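Local coordinates for flagellar protein FlgA (Thermotoga maritima, PDB 3FRN) that probably acts in the periplasm as a chaperone for assembly of the P-ring of the flagellar basal body, at residues Glu93-Pro104 and Asp130-Arg140; Val28-Ile36 and Asp48-Glu56. All blocks are in the same frame, centred on the assembly; numbering follows the deposited sequence.

Interaction 1 of 2, residues Glu93-Pro104 and Asp130-Arg140; sequences EAFVVKTFGTLP and DTYVTLNMLLR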
loop_
_atom_site.group_PDB
_atom_site.type_symbol
_atom_site.label_atom_id
_atom_site.label_comp_id
_atom_site.label_asym_id
_atom_site.label_seq_id
_atom_site.Cartn_x
_atom_site.Cartn_y
_atom_site.Cartn_z
ATOM N N GLU A 93 5.996 4.101 -5.968
ATOM C CA GLU A 93 7.428 4.089 -6.196
ATOM C C GLU A 93 7.793 2.700 -6.703
ATOM O O GLU A 93 7.178 1.713 -6.292
ATOM C CB GLU A 93 8.193 4.380 -4.910
ATOM C CG GLU A 93 8.214 5.843 -4.491
ATOM C CD GLU A 93 9.227 6.129 -3.378
ATOM O OE1 GLU A 93 10.070 7.032 -3.568
ATOM O OE2 GLU A 93 9.192 5.455 -2.319
ATOM N N ALA A 94 8.777 2.636 -7.603
ATOM C CA ALA A 94 9.372 1.361 -8.028
ATOM C C ALA A 94 10.907 1.406 -7.984
ATOM O O ALA A 94 11.531 2.419 -8.312
ATOM C CB ALA A 94 8.869 0.945 -9.414
ATOM N N PHE A 95 11.495 0.298 -7.551
ATOM C CA PHE A 95 12.928 0.168 -7.363
ATOM C C PHE A 95 13.355 -1.085 -8.096
ATOM O O PHE A 95 12.768 -2.151 -7.885
ATOM C CB PHE A 95 13.268 -0.013 -5.869
ATOM C CG PHE A 95 12.992 1.194 -5.036
ATOM C CD1 PHE A 95 13.908 2.234 -4.978
ATOM C CD2 PHE A 95 11.811 1.298 -4.310
ATOM C CE1 PHE A 95 13.647 3.365 -4.212
ATOM C CE2 PHE A 95 11.543 2.426 -3.551
ATOM C CZ PHE A 95 12.464 3.463 -3.504
ATOM N N VAL A 96 14.374 -0.985 -8.943
ATOM C CA VAL A 96 14.871 -2.212 -9.550
ATOM C C VAL A 96 15.778 -2.960 -8.569
ATOM O O VAL A 96 16.659 -2.355 -7.939
ATOM C CB VAL A 96 15.432 -2.011 -11.006
ATOM C CG1 VAL A 96 15.508 -0.509 -11.434
ATOM C CG2 VAL A 96 16.728 -2.721 -11.199
ATOM N N VAL A 97 15.534 -4.262 -8.406
ATOM C CA VAL A 97 16.249 -5.054 -7.399
ATOM C C VAL A 97 17.071 -6.186 -8.017
ATOM O O VAL A 97 17.874 -6.824 -7.336
ATOM C CB VAL A 97 15.301 -5.639 -6.300
ATOM C CG1 VAL A 97 14.847 -4.555 -5.301
ATOM C CG2 VAL A 97 14.122 -6.389 -6.915
ATOM N N LYS A 98 16.848 -6.430 -9.304
ATOM C CA LYS A 98 17.616 -7.383 -10.083
ATOM C C LYS A 98 17.534 -6.896 -11.529
ATOM O O LYS A 98 16.496 -6.403 -11.952
ATOM C CB LYS A 98 16.998 -8.779 -9.950
ATOM C CG LYS A 98 17.966 -9.888 -9.522
ATOM C CD LYS A 98 17.294 -11.265 -9.444
ATOM C CE LYS A 98 16.411 -11.462 -8.197
ATOM N NZ LYS A 98 15.019 -10.910 -8.320
ATOM N N THR A 99 18.632 -6.991 -12.276
ATOM C CA THR A 99 18.577 -6.847 -13.737
ATOM C C THR A 99 19.194 -8.050 -14.445
ATOM O O THR A 99 20.117 -8.663 -13.927
ATOM C CB THR A 99 19.324 -5.607 -14.219
ATOM O OG1 THR A 99 20.716 -5.759 -13.944
ATOM C CG2 THR A 99 18.812 -4.374 -13.514
ATOM N N PHE A 100 18.684 -8.369 -15.634
ATOM C CA PHE A 100 19.284 -9.364 -16.515
ATOM C C PHE A 100 19.450 -8.789 -17.914
ATOM O O PHE A 100 18.661 -7.951 -18.343
ATOM C CB PHE A 100 18.413 -10.618 -16.592
ATOM C CG PHE A 100 17.875 -11.058 -15.268
ATOM C CD1 PHE A 100 16.594 -10.690 -14.869
ATOM C CD2 PHE A 100 18.652 -11.830 -14.412
ATOM C CE1 PHE A 100 16.093 -11.093 -13.641
ATOM C CE2 PHE A 100 18.159 -12.236 -13.180
ATOM C CZ PHE A 100 16.875 -11.871 -12.797
ATOM N N GLY A 101 20.477 -9.251 -18.624
ATOM C CA GLY A 101 20.748 -8.802 -19.991
ATOM C C GLY A 101 22.102 -8.143 -20.178
ATOM O O GLY A 101 23.054 -8.428 -19.446
ATOM N N THR A 102 22.185 -7.256 -21.164
ATOM C CA THR A 102 23.385 -6.457 -21.392
ATOM C C THR A 102 23.057 -4.970 -21.366
ATOM O O THR A 102 21.905 -4.580 -21.559
ATOM C CB THR A 102 24.088 -6.827 -22.723
ATOM O OG1 THR A 102 23.130 -7.348 -23.657
ATOM C CG2 THR A 102 25.145 -7.887 -22.478
ATOM N N LEU A 103 24.062 -4.143 -21.101
ATOM C CA LEU A 103 23.892 -2.703 -21.230
ATOM C C LEU A 103 23.687 -2.382 -22.713
ATOM O O LEU A 103 24.514 -2.752 -23.552
ATOM C CB LEU A 103 25.108 -1.957 -20.667
ATOM C CG LEU A 103 25.161 -0.440 -20.874
ATOM C CD1 LEU A 103 24.154 0.286 -19.977
ATOM C CD2 LEU A 103 26.566 0.076 -20.634
ATOM N N PRO A 104 22.557 -1.738 -23.045
ATOM C CA PRO A 104 22.308 -1.317 -24.418
ATOM C C PRO A 104 23.167 -0.127 -24.845
ATOM O O PRO A 104 23.675 0.609 -24.002
ATOM C CB PRO A 104 20.823 -0.943 -24.405
ATOM C CG PRO A 104 20.525 -0.593 -23.006
ATOM C CD PRO A 104 21.432 -1.416 -22.147
ATOM N N ASP A 130 19.612 -3.152 -30.223
ATOM C CA ASP A 130 20.815 -3.978 -30.100
ATOM C C ASP A 130 20.729 -5.158 -29.121
ATOM O O ASP A 130 21.376 -6.183 -29.340
ATOM C CB ASP A 130 22.057 -3.113 -29.810
ATOM C CG ASP A 130 22.016 -2.429 -28.442
ATOM O OD1 ASP A 130 23.100 -2.263 -27.846
ATOM O OD2 ASP A 130 20.927 -2.043 -27.963
ATOM N N THR A 131 19.925 -5.029 -28.069
ATOM C CA THR A 131 19.936 -6.002 -26.967
ATOM C C THR A 131 18.642 -5.977 -26.132
ATOM O O THR A 131 17.656 -5.335 -26.512
ATOM C CB THR A 131 21.190 -5.791 -26.060
ATOM O OG1 THR A 131 21.371 -6.917 -25.206
ATOM C CG2 THR A 131 21.055 -4.543 -25.208
ATOM N N TYR A 132 18.661 -6.676 -24.995
ATOM C CA TYR A 132 17.503 -6.815 -24.115
ATOM C C TYR A 132 17.894 -6.543 -22.657
ATOM O O TYR A 132 18.958 -6.979 -22.213
ATOM C CB TYR A 132 16.926 -8.239 -24.242
ATOM C CG TYR A 132 17.687 -9.278 -23.430
ATOM C CD1 TYR A 132 17.230 -9.686 -22.174
ATOM C CD2 TYR A 132 18.886 -9.818 -23.900
ATOM C CE1 TYR A 132 17.937 -10.616 -21.419
ATOM C CE2 TYR A 132 19.601 -10.748 -23.151
ATOM C CZ TYR A 132 19.119 -11.149 -21.915
ATOM O OH TYR A 132 19.823 -12.073 -21.169
ATOM N N VAL A 133 17.052 -5.813 -21.918
ATOM C CA VAL A 133 17.185 -5.721 -20.455
ATOM C C VAL A 133 15.889 -6.133 -19.731
ATOM O O VAL A 133 14.816 -5.626 -20.043
ATOM C CB VAL A 133 17.598 -4.298 -19.996
ATOM C CG1 VAL A 133 17.903 -4.265 -18.503
ATOM C CG2 VAL A 133 18.795 -3.803 -20.776
ATOM N N THR A 134 15.994 -7.066 -18.782
ATOM C CA THR A 134 14.905 -7.338 -17.826
ATOM C C THR A 134 15.217 -6.684 -16.455
ATOM O O THR A 134 16.285 -6.905 -15.868
ATOM C CB THR A 134 14.623 -8.848 -17.685
ATOM O OG1 THR A 134 14.728 -9.472 -18.971
ATOM C CG2 THR A 134 13.206 -9.127 -17.104
ATOM N N LEU A 135 14.305 -5.842 -15.975
ATOM C CA LEU A 135 14.433 -5.257 -14.643
ATOM C C LEU A 135 13.359 -5.871 -13.775
ATOM O O LEU A 135 12.174 -5.803 -14.121
ATOM C CB LEU A 135 14.188 -3.752 -14.653
ATOM C CG LEU A 135 14.695 -2.838 -15.761
ATOM C CD1 LEU A 135 13.890 -1.558 -15.705
ATOM C CD2 LEU A 135 16.158 -2.541 -15.568
ATOM N N ASN A 136 13.769 -6.471 -12.659
ATOM C CA ASN A 136 12.815 -6.914 -11.651
ATOM C C ASN A 136 12.617 -5.745 -10.701
ATOM O O ASN A 136 13.574 -5.244 -10.095
ATOM C CB ASN A 136 13.282 -8.189 -10.941
ATOM C CG ASN A 136 13.190 -9.421 -11.833
ATOM O OD1 ASN A 136 13.176 -10.552 -11.348
ATOM N ND2 ASN A 136 13.122 -9.207 -13.141
ATOM N N MET A 137 11.380 -5.265 -10.638
ATOM C CA MET A 137 11.088 -4.033 -9.924
ATOM C C MET A 137 10.134 -4.267 -8.743
ATOM O O MET A 137 9.064 -4.858 -8.897
ATOM C CB MET A 137 10.583 -2.949 -10.903
ATOM C CG MET A 137 11.663 -2.506 -11.956
ATOM S SD MET A 137 11.324 -1.002 -12.906
ATOM C CE MET A 137 11.714 0.271 -11.731
ATOM N N LEU A 138 10.563 -3.835 -7.560
ATOM C CA LEU A 138 9.748 -3.897 -6.355
ATOM C C LEU A 138 8.915 -2.626 -6.252
ATOM O O LEU A 138 9.440 -1.511 -6.328
ATOM C CB LEU A 138 10.625 -4.076 -5.113
ATOM C CG LEU A 138 10.011 -4.200 -3.712
ATOM C CD1 LEU A 138 9.327 -5.540 -3.466
ATOM C CD2 LEU A 138 11.104 -3.991 -2.691
ATOM N N LEU A 139 7.610 -2.815 -6.090
ATOM C CA LEU A 139 6.671 -1.716 -6.004
ATOM C C LEU A 139 6.379 -1.352 -4.550
ATOM O O LEU A 139 6.130 -2.223 -3.721
ATOM C CB LEU A 139 5.369 -2.084 -6.724
ATOM C CG LEU A 139 5.197 -1.727 -8.203
ATOM C CD1 LEU A 139 6.222 -2.424 -9.090
ATOM C CD2 LEU A 139 3.783 -2.055 -8.653
ATOM N N ARG A 140 6.406 -0.053 -4.260
ATOM C CA ARG A 140 6.109 0.473 -2.929
ATOM C C ARG A 140 5.145 1.642 -3.023
ATOM O O ARG A 140 5.284 2.500 -3.893
ATOM C CB ARG A 140 7.380 0.987 -2.250
ATOM C CG ARG A 140 8.279 -0.080 -1.667
ATOM C CD ARG A 140 9.474 0.557 -0.969
ATOM N NE ARG A 140 10.301 -0.426 -0.269
ATOM C CZ ARG A 140 11.509 -0.174 0.230
ATOM N NH1 ARG A 140 12.049 1.034 0.110
ATOM N NH2 ARG A 140 12.184 -1.134 0.850
HETATM O O HOH W 1 10.431 3.532 0.205
HETATM O O HOH W 2 5.754 5.160 -2.331
HETATM O O HOH W 3 25.014 -3.344 -26.761
#
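Strands 93-101 and 132-140 pair antiparallel from Glu93 with Arg140 to Gly101 with Val133, interrupted by a classic beta bulge in which Val97 and Lys98 both face Asn136. Both bulge residues bond to that one partner: Val97 N reaches Asn136 O at 2.8 Å, and Asn136 N returns to Lys98 O. The Asn136 amide lies at the edge of the Phe100 ring, ND2 3.6 Å from CE1, with the two planes 72° apart. Phe100 CG stands beside its own backbone N (chi1 -43°), which leaves CD1 against Thr134 CB. Near the other end of the pairing, Arg140 CD packs on Phe95 CE2 at 3.8 Å, and a water accepts from Arg140 NH1 and donates weakly to Glu93 OE2. On the reverse face, Met137 bends at chi3 (78°) to set CE against Ala94 CB, at 3.7 Å, and Val96 CG1, at 3.9 Å. Gly101 CA makes a CH-pi contact over the Tyr132 ring, 3.8 Å from its centroid; a CB there would clash with Tyr132 O. In the sheet of the HotDog-like domain, strand 121-127 flanks 132-140, and helix 74-87 covers the face of Ala94, Met137 and Leu139. Strand 42-45, from the N-terminal part of the protein, hydrogen-bonds to the Val96 backbone through Glu42 and Leu44.

Interaction 2 of 2, residues Val28-Ile36 and Asp48-Glu56; sequences VESEKNLMI and DLLRTKFPE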
loop_
_atom_site.group_PDB
_atom_site.type_symbol
_atom_site.label_atom_id
_atom_site.label_comp_id
_atom_site.label_asym_id
_atom_site.label_seq_id
_atom_site.Cartn_x
_atom_site.Cartn_y
_atom_site.Cartn_z
ATOM N N VAL A 28 37.506 -2.073 -3.354
ATOM C CA VAL A 28 37.550 -3.468 -3.776
ATOM C C VAL A 28 37.755 -3.508 -5.287
ATOM O O VAL A 28 37.203 -2.684 -6.018
ATOM C CB VAL A 28 36.242 -4.228 -3.429
ATOM C CG1 VAL A 28 36.491 -5.741 -3.408
ATOM C CG2 VAL A 28 35.652 -3.754 -2.096
ATOM N N GLU A 29 38.566 -4.450 -5.756
ATOM C CA GLU A 29 38.681 -4.681 -7.189
ATOM C C GLU A 29 37.752 -5.823 -7.595
ATOM O O GLU A 29 37.834 -6.928 -7.055
ATOM C CB GLU A 29 40.138 -4.934 -7.625
ATOM C CG GLU A 29 40.937 -5.951 -6.796
ATOM C CD GLU A 29 41.729 -5.315 -5.659
ATOM O OE1 GLU A 29 42.972 -5.211 -5.777
ATOM O OE2 GLU A 29 41.110 -4.920 -4.648
ATOM N N SER A 30 36.841 -5.534 -8.518
ATOM C CA SER A 30 35.921 -6.541 -9.040
ATOM C C SER A 30 35.405 -6.146 -10.411
ATOM O O SER A 30 35.135 -4.972 -10.677
ATOM C CB SER A 30 34.740 -6.777 -8.099
ATOM O OG SER A 30 33.946 -7.849 -8.578
ATOM N N GLU A 31 35.258 -7.149 -11.271
ATOM C CA GLU A 31 34.940 -6.924 -12.670
ATOM C C GLU A 31 33.593 -7.537 -13.048
ATOM O O GLU A 31 33.188 -7.486 -14.211
ATOM C CB GLU A 31 36.060 -7.491 -13.553
ATOM C CG GLU A 31 36.264 -6.752 -14.871
ATOM C CD GLU A 31 36.680 -5.304 -14.676
ATOM O OE1 GLU A 31 35.879 -4.406 -15.025
ATOM O OE2 GLU A 31 37.800 -5.067 -14.168
ATOM N N LYS A 32 32.894 -8.107 -12.069
ATOM C CA LYS A 32 31.608 -8.736 -12.358
ATOM C C LYS A 32 30.449 -7.741 -12.322
ATOM O O LYS A 32 30.386 -6.860 -11.456
ATOM C CB LYS A 32 31.351 -9.959 -11.469
ATOM C CG LYS A 32 30.416 -9.756 -10.298
ATOM C CD LYS A 32 29.517 -10.971 -10.114
ATOM C CE LYS A 32 30.324 -12.241 -9.874
ATOM N NZ LYS A 32 29.482 -13.463 -9.971
ATOM N N ASN A 33 29.553 -7.892 -13.294
ATOM C CA ASN A 33 28.378 -7.037 -13.453
ATOM C C ASN A 33 27.344 -7.330 -12.371
ATOM O O ASN A 33 26.858 -8.453 -12.246
ATOM C CB ASN A 33 27.798 -7.215 -14.869
ATOM C CG ASN A 33 26.368 -6.677 -15.017
ATOM O OD1 ASN A 33 25.511 -7.342 -15.602
ATOM N ND2 ASN A 33 26.113 -5.474 -14.509
ATOM N N LEU A 34 27.035 -6.310 -11.577
ATOM C CA LEU A 34 26.067 -6.444 -10.501
ATOM C C LEU A 34 24.680 -6.033 -10.985
ATOM O O LEU A 34 23.716 -6.781 -10.830
ATOM C CB LEU A 34 26.496 -5.598 -9.297
ATOM C CG LEU A 34 25.794 -5.729 -7.943
ATOM C CD1 LEU A 34 25.953 -7.122 -7.373
ATOM C CD2 LEU A 34 26.368 -4.712 -6.984
ATOM N N MET A 35 24.592 -4.838 -11.567
ATOM C CA MET A 35 23.339 -4.309 -12.105
ATOM C C MET A 35 23.610 -3.574 -13.414
ATOM O O MET A 35 24.714 -3.073 -13.631
ATOM C CB MET A 35 22.688 -3.318 -11.122
ATOM C CG MET A 35 22.306 -3.874 -9.744
ATOM S SD MET A 35 20.553 -4.224 -9.483
ATOM C CE MET A 35 20.354 -3.440 -7.903
ATOM N N ILE A 36 22.599 -3.536 -14.281
ATOM C CA ILE A 36 22.613 -2.709 -15.488
ATOM C C ILE A 36 21.911 -1.408 -15.142
ATOM O O ILE A 36 20.717 -1.406 -14.893
ATOM C CB ILE A 36 21.854 -3.395 -16.667
ATOM C CG1 ILE A 36 22.415 -4.793 -16.943
ATOM C CG2 ILE A 36 21.899 -2.535 -17.934
ATOM C CD1 ILE A 36 23.897 -4.817 -17.254
ATOM N N ASP A 48 19.992 -10.040 -0.476
ATOM C CA ASP A 48 19.693 -11.251 -1.239
ATOM C C ASP A 48 20.400 -11.237 -2.598
ATOM O O ASP A 48 20.793 -12.284 -3.105
ATOM C CB ASP A 48 18.183 -11.412 -1.419
ATOM C CG ASP A 48 17.762 -12.863 -1.629
ATOM O OD1 ASP A 48 16.721 -13.072 -2.291
ATOM O OD2 ASP A 48 18.453 -13.789 -1.130
ATOM N N LEU A 49 20.558 -10.049 -3.179
ATOM C CA LEU A 49 21.359 -9.892 -4.390
ATOM C C LEU A 49 22.830 -10.156 -4.081
ATOM O O LEU A 49 23.514 -10.878 -4.818
ATOM C CB LEU A 49 21.191 -8.490 -4.986
ATOM C CG LEU A 49 21.778 -8.312 -6.391
ATOM C CD1 LEU A 49 21.056 -9.208 -7.392
ATOM C CD2 LEU A 49 21.730 -6.871 -6.837
ATOM N N LEU A 50 23.301 -9.599 -2.970
ATOM C CA LEU A 50 24.701 -9.733 -2.592
ATOM C C LEU A 50 25.056 -11.152 -2.176
ATOM O O LEU A 50 26.172 -11.600 -2.427
ATOM C CB LEU A 50 25.083 -8.716 -1.511
ATOM C CG LEU A 50 25.092 -7.245 -1.970
ATOM C CD1 LEU A 50 25.121 -6.278 -0.780
ATOM C CD2 LEU A 50 26.254 -6.963 -2.928
ATOM N N ARG A 51 24.108 -11.863 -1.565
ATOM C CA ARG A 51 24.316 -13.267 -1.175
ATOM C C ARG A 51 24.433 -14.147 -2.424
ATOM O O ARG A 51 25.152 -15.142 -2.426
ATOM C CB ARG A 51 23.178 -13.761 -0.260
ATOM C CG ARG A 51 23.325 -15.212 0.241
ATOM C CD ARG A 51 22.025 -15.717 0.903
ATOM N NE ARG A 51 22.074 -17.165 1.245
ATOM C CZ ARG A 51 21.014 -17.884 1.659
ATOM N NH1 ARG A 51 19.815 -17.295 1.784
ATOM N NH2 ARG A 51 21.144 -19.195 1.945
ATOM N N THR A 52 23.734 -13.759 -3.490
ATOM C CA THR A 52 23.772 -14.478 -4.764
ATOM C C THR A 52 25.060 -14.211 -5.542
ATOM O O THR A 52 25.720 -15.149 -6.002
ATOM C CB THR A 52 22.577 -14.101 -5.661
ATOM O OG1 THR A 52 21.381 -14.057 -4.877
ATOM C CG2 THR A 52 22.404 -15.122 -6.783
ATOM N N LYS A 53 25.404 -12.933 -5.691
ATOM C CA LYS A 53 26.571 -12.523 -6.466
ATOM C C LYS A 53 27.871 -12.825 -5.736
ATOM O O LYS A 53 28.773 -13.456 -6.293
ATOM C CB LYS A 53 26.496 -11.030 -6.804
ATOM C CG LYS A 53 25.296 -10.632 -7.647
ATOM C CD LYS A 53 25.464 -10.976 -9.115
ATOM C CE LYS A 53 24.482 -10.171 -9.966
ATOM N NZ LYS A 53 24.520 -10.617 -11.383
ATOM N N PHE A 54 27.961 -12.389 -4.481
ATOM C CA PHE A 54 29.152 -12.646 -3.666
ATOM C C PHE A 54 28.802 -13.378 -2.369
ATOM O O PHE A 54 28.715 -12.754 -1.311
ATOM C CB PHE A 54 29.877 -11.333 -3.344
ATOM C CG PHE A 54 29.850 -10.333 -4.465
ATOM C CD1 PHE A 54 30.745 -10.433 -5.522
ATOM C CD2 PHE A 54 28.927 -9.290 -4.462
ATOM C CE1 PHE A 54 30.724 -9.515 -6.559
ATOM C CE2 PHE A 54 28.893 -8.365 -5.496
ATOM C CZ PHE A 54 29.793 -8.474 -6.546
ATOM N N PRO A 55 28.602 -14.707 -2.442
ATOM C CA PRO A 55 28.266 -15.491 -1.252
ATOM C C PRO A 55 29.455 -15.700 -0.318
ATOM O O PRO A 55 29.282 -16.165 0.809
ATOM C CB PRO A 55 27.834 -16.835 -1.840
ATOM C CG PRO A 55 28.591 -16.943 -3.110
ATOM C CD PRO A 55 28.664 -15.550 -3.651
ATOM N N GLU A 56 30.648 -15.359 -0.796
ATOM C CA GLU A 56 31.888 -15.565 -0.053
ATOM C C GLU A 56 32.206 -14.410 0.897
ATOM O O GLU A 56 33.013 -14.565 1.812
ATOM C CB GLU A 56 33.062 -15.823 -1.012
ATOM C CG GLU A 56 33.205 -14.814 -2.164
ATOM C CD GLU A 56 32.323 -15.129 -3.368
ATOM O OE1 GLU A 56 31.902 -16.294 -3.523
ATOM O OE2 GLU A 56 32.052 -14.208 -4.165
#
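The Phe54 ring carries Lys53 CB over one face, 3.7 Å above the plane and off-centre, near the ring's margin, while Leu50 CD2 meets its edge in plane; across the contact, Lys32 CG and Leu34 CD1 approach it obliquely. This is loop-on-helix packing in the FlgA N-terminal domain, where Ser30 and Lys32 to Met35 meet the C-terminal part of helix 47-53 and Phe54, the first residue to leave helical geometry. Leu34 has the largest share of the buried surface: with CG anti to the backbone N (chi1 -170°), its CD1 rests against both Lys53 CG, at 3.6 Å, and Phe54 CE2, at 3.7 Å. Lys32 runs antiparallel to the Phe54 side chain, CG 3.8 Å from CE1 of the ring. The Lys53 chain turns at chi2 (-78°) and passes obliquely across Leu34, its NZ giving a weak hydrogen bond to Asn33 O at 3.3 Å. Replacing Lys53 with an alanine would probably leave Asn33 O without this donor and open a gap beside Leu34 CD1. Strand 16-18 backs Leu34 and Met35, and Phe59 of strand 58-60 touches Phe54. Farther up the helix, Leu49 CD2 touches the end of Met35, 3.8 Å from CE and 3.9 Å from SD.

In the fold
Interactions 1 and 2 lie in series along the chain, one in the HotDog-like domain and one in the N-terminal domain, with their centres about 16 Å apart, yet they touch directly. The join centres on Thr99 of strand 93-101, whose OG1 lies 2.9 Å from Ile36 N, a probable hydrogen bond between the HotDog-like sheet and the N-terminal domain. Packing contacts add to it: Lys98 CG lies 3.8 Å from Leu49 CD1, and Met35 CE 3.9 Å from Val96 O. Met35 thus connects helix 47-53 with the sheet. Tyr43 of strand 42-45 spans both sides, touching Val96, Thr99 and Met35 and hydrogen-bonding through OH to Ile36 O.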